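Local coordinates for ionotropic glutamate receptor bacterial homologue (Nostoc punctiforme, PDB 2PYY), which binds L-glutamate as the ligand-binding core of a bacterial homologue of ionotropic glutamate receptors, at residues 68-73 against 182-187. Numbering follows the deposited sequence.
With GLU (glutamic acid), chain E.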
# COMPACT_ATOMS: atom_id res chain seq x y z
N ALA B 68 -7.45 -10.98 -2.15
CA ALA B 68 -7.44 -10.06 -1.03
C ALA B 68 -6.26 -9.14 -1.37
O ALA B 68 -5.29 -9.04 -0.63
CB ALA B 68 -7.17 -10.81 0.27
N ILE B 69 -6.37 -8.49 -2.52
CA ILE B 69 -5.34 -7.61 -3.06
C ILE B 69 -5.40 -6.13 -2.65
O ILE B 69 -6.22 -5.37 -3.16
CB ILE B 69 -5.33 -7.68 -4.61
CG1 ILE B 69 -5.37 -9.14 -5.06
CG2 ILE B 69 -4.08 -6.98 -5.17
CD1 ILE B 69 -5.35 -9.36 -6.57
N SER B 70 -4.53 -5.73 -1.73
CA SER B 70 -4.50 -4.35 -1.27
C SER B 70 -4.11 -3.38 -2.37
O SER B 70 -3.18 -3.63 -3.14
CB SER B 70 -3.51 -4.22 -0.12
OG SER B 70 -3.91 -5.02 0.97
N ILE B 71 -4.83 -2.27 -2.44
CA ILE B 71 -4.56 -1.22 -3.40
C ILE B 71 -3.52 -0.32 -2.73
O ILE B 71 -3.73 0.19 -1.62
CB ILE B 71 -5.84 -0.40 -3.68
CG1 ILE B 71 -6.91 -1.33 -4.28
CG2 ILE B 71 -5.54 0.78 -4.63
CD1 ILE B 71 -8.23 -0.66 -4.55
N THR B 72 -2.38 -0.12 -3.38
CA THR B 72 -1.33 0.72 -2.82
C THR B 72 -0.78 1.65 -3.87
O THR B 72 -1.00 1.46 -5.06
CB THR B 72 -0.15 -0.11 -2.28
OG1 THR B 72 0.47 -0.80 -3.37
CG2 THR B 72 -0.63 -1.12 -1.26
N ALA B 73 -0.03 2.65 -3.42
CA ALA B 73 0.56 3.62 -4.33
C ALA B 73 1.53 2.95 -5.29
O ALA B 73 1.54 3.24 -6.49
CB ALA B 73 1.29 4.71 -3.53
N ARG B 182 -2.99 -0.00 9.87
CA ARG B 182 -3.11 0.79 8.67
C ARG B 182 -4.30 0.26 7.87
O ARG B 182 -4.48 -0.96 7.73
CB ARG B 182 -1.83 0.71 7.81
CG ARG B 182 -1.86 1.64 6.59
CD ARG B 182 -0.52 1.81 5.85
NE ARG B 182 -0.13 0.65 5.04
CZ ARG B 182 0.88 0.64 4.16
NH1 ARG B 182 1.62 1.72 3.98
NH2 ARG B 182 1.15 -0.47 3.48
N GLU B 183 -5.13 1.17 7.38
CA GLU B 183 -6.30 0.80 6.60
C GLU B 183 -5.98 0.64 5.13
O GLU B 183 -5.36 1.52 4.52
CB GLU B 183 -7.40 1.84 6.75
CG GLU B 183 -8.10 1.80 8.09
CD GLU B 183 -9.18 2.86 8.21
OE1 GLU B 183 -9.97 2.78 9.18
OE2 GLU B 183 -9.23 3.77 7.35
N GLU B 184 -6.40 -0.47 4.56
CA GLU B 184 -6.17 -0.73 3.14
C GLU B 184 -7.47 -1.25 2.55
O GLU B 184 -8.26 -1.89 3.24
CB GLU B 184 -5.09 -1.81 2.95
CG GLU B 184 -3.82 -1.61 3.77
CD GLU B 184 -2.70 -2.57 3.38
OE1 GLU B 184 -2.94 -3.81 3.29
OE2 GLU B 184 -1.56 -2.07 3.17
N SER B 185 -7.71 -0.97 1.29
CA SER B 185 -8.91 -1.47 0.66
C SER B 185 -8.44 -2.47 -0.39
O SER B 185 -7.29 -2.40 -0.87
CB SER B 185 -9.72 -0.33 0.03
OG SER B 185 -9.20 0.02 -1.24
N TYR B 186 -9.29 -3.44 -0.70
CA TYR B 186 -8.96 -4.44 -1.71
C TYR B 186 -9.65 -4.06 -3.00
O TYR B 186 -10.75 -3.49 -2.97
CB TYR B 186 -9.47 -5.83 -1.34
CG TYR B 186 -8.94 -6.38 -0.05
CD1 TYR B 186 -7.67 -6.04 0.42
CD2 TYR B 186 -9.71 -7.27 0.69
CE1 TYR B 186 -7.17 -6.59 1.60
CE2 TYR B 186 -9.22 -7.83 1.87
CZ TYR B 186 -7.96 -7.49 2.32
OH TYR B 186 -7.51 -8.05 3.48
N GLY B 187 -9.04 -4.43 -4.12
CA GLY B 187 -9.62 -4.13 -5.41
C GLY B 187 -9.23 -5.23 -6.38
O GLY B 187 -8.48 -6.14 -6.02
N GLU E . -3.81 -7.83 1.27
CA GLU E . -2.43 -8.38 1.18
C GLU E . -1.70 -7.76 -0.00
O GLU E . -2.39 -7.33 -0.95
CB GLU E . -2.47 -9.90 0.99
CG GLU E . -1.11 -10.57 1.01
CD GLU E . -1.17 -12.06 0.67
OE1 GLU E . -0.15 -12.76 0.86
OE2 GLU E . -2.24 -12.52 0.21
OXT GLU E . -0.45 -7.70 0.02
O HOH W 1 -8.67 -8.52 -4.42
O HOH W 2 -6.03 1.17 0.02
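Ala68 lies over one face of the Tyr186 ring: its CA is 3.9 Å above the ring plane, over the centre, and its CB makes a CH-pi contact. Ser70 OG meets the ring at its edge, in plane, 3.7 Å from Tyr186 CE1. CG of Tyr186 is anti to the carbonyl carbon (chi1 -59°), which brings the ring face against the Ala68 backbone. Its OH is hydrogen-bonded to Asp158.

Ser70 OG donates to Glu184 OE1 at 2.8 Å, from above the carboxylate plane (56° out of it). Thr122 OG1 also bonds OE1, and Arg182 NH2 forms a salt bridge to OE2. Ser70 OG in turn accepts from the ligand N, which also donates to Ala68 O at 2.7 Å. Ser70 N donates to the ligand O at 2.8 Å. Glu184 is thus second-shell and probably helps to set the Ser70 hydroxyl for the ligand. With an alanine here, that hydroxyl would probably be freer to turn away from the ligand N, and Arg182 would lose this salt bridge.

The backbones form a single beta bridge at Ser70 and Tyr186. Gly187 N donates to Ile69 O, and Ile71 N to Ser185 O at 2.9 Å. Two waters extend this pairing, one joining Ile69 N to Gly187 O, the other Ile71 O to Ser185 N.

The contact forms part of the glutamate pocket. It joins the loop between strand 64-66 and helix 73-78 to strand 175-190 of the mixed sheet. Helix 122-129 touches Ser70 through Thr122, strand 80-81 packs on Ile69 and Ile71 through Phe81, and Leu205 of the second subunit also packs on Ile71.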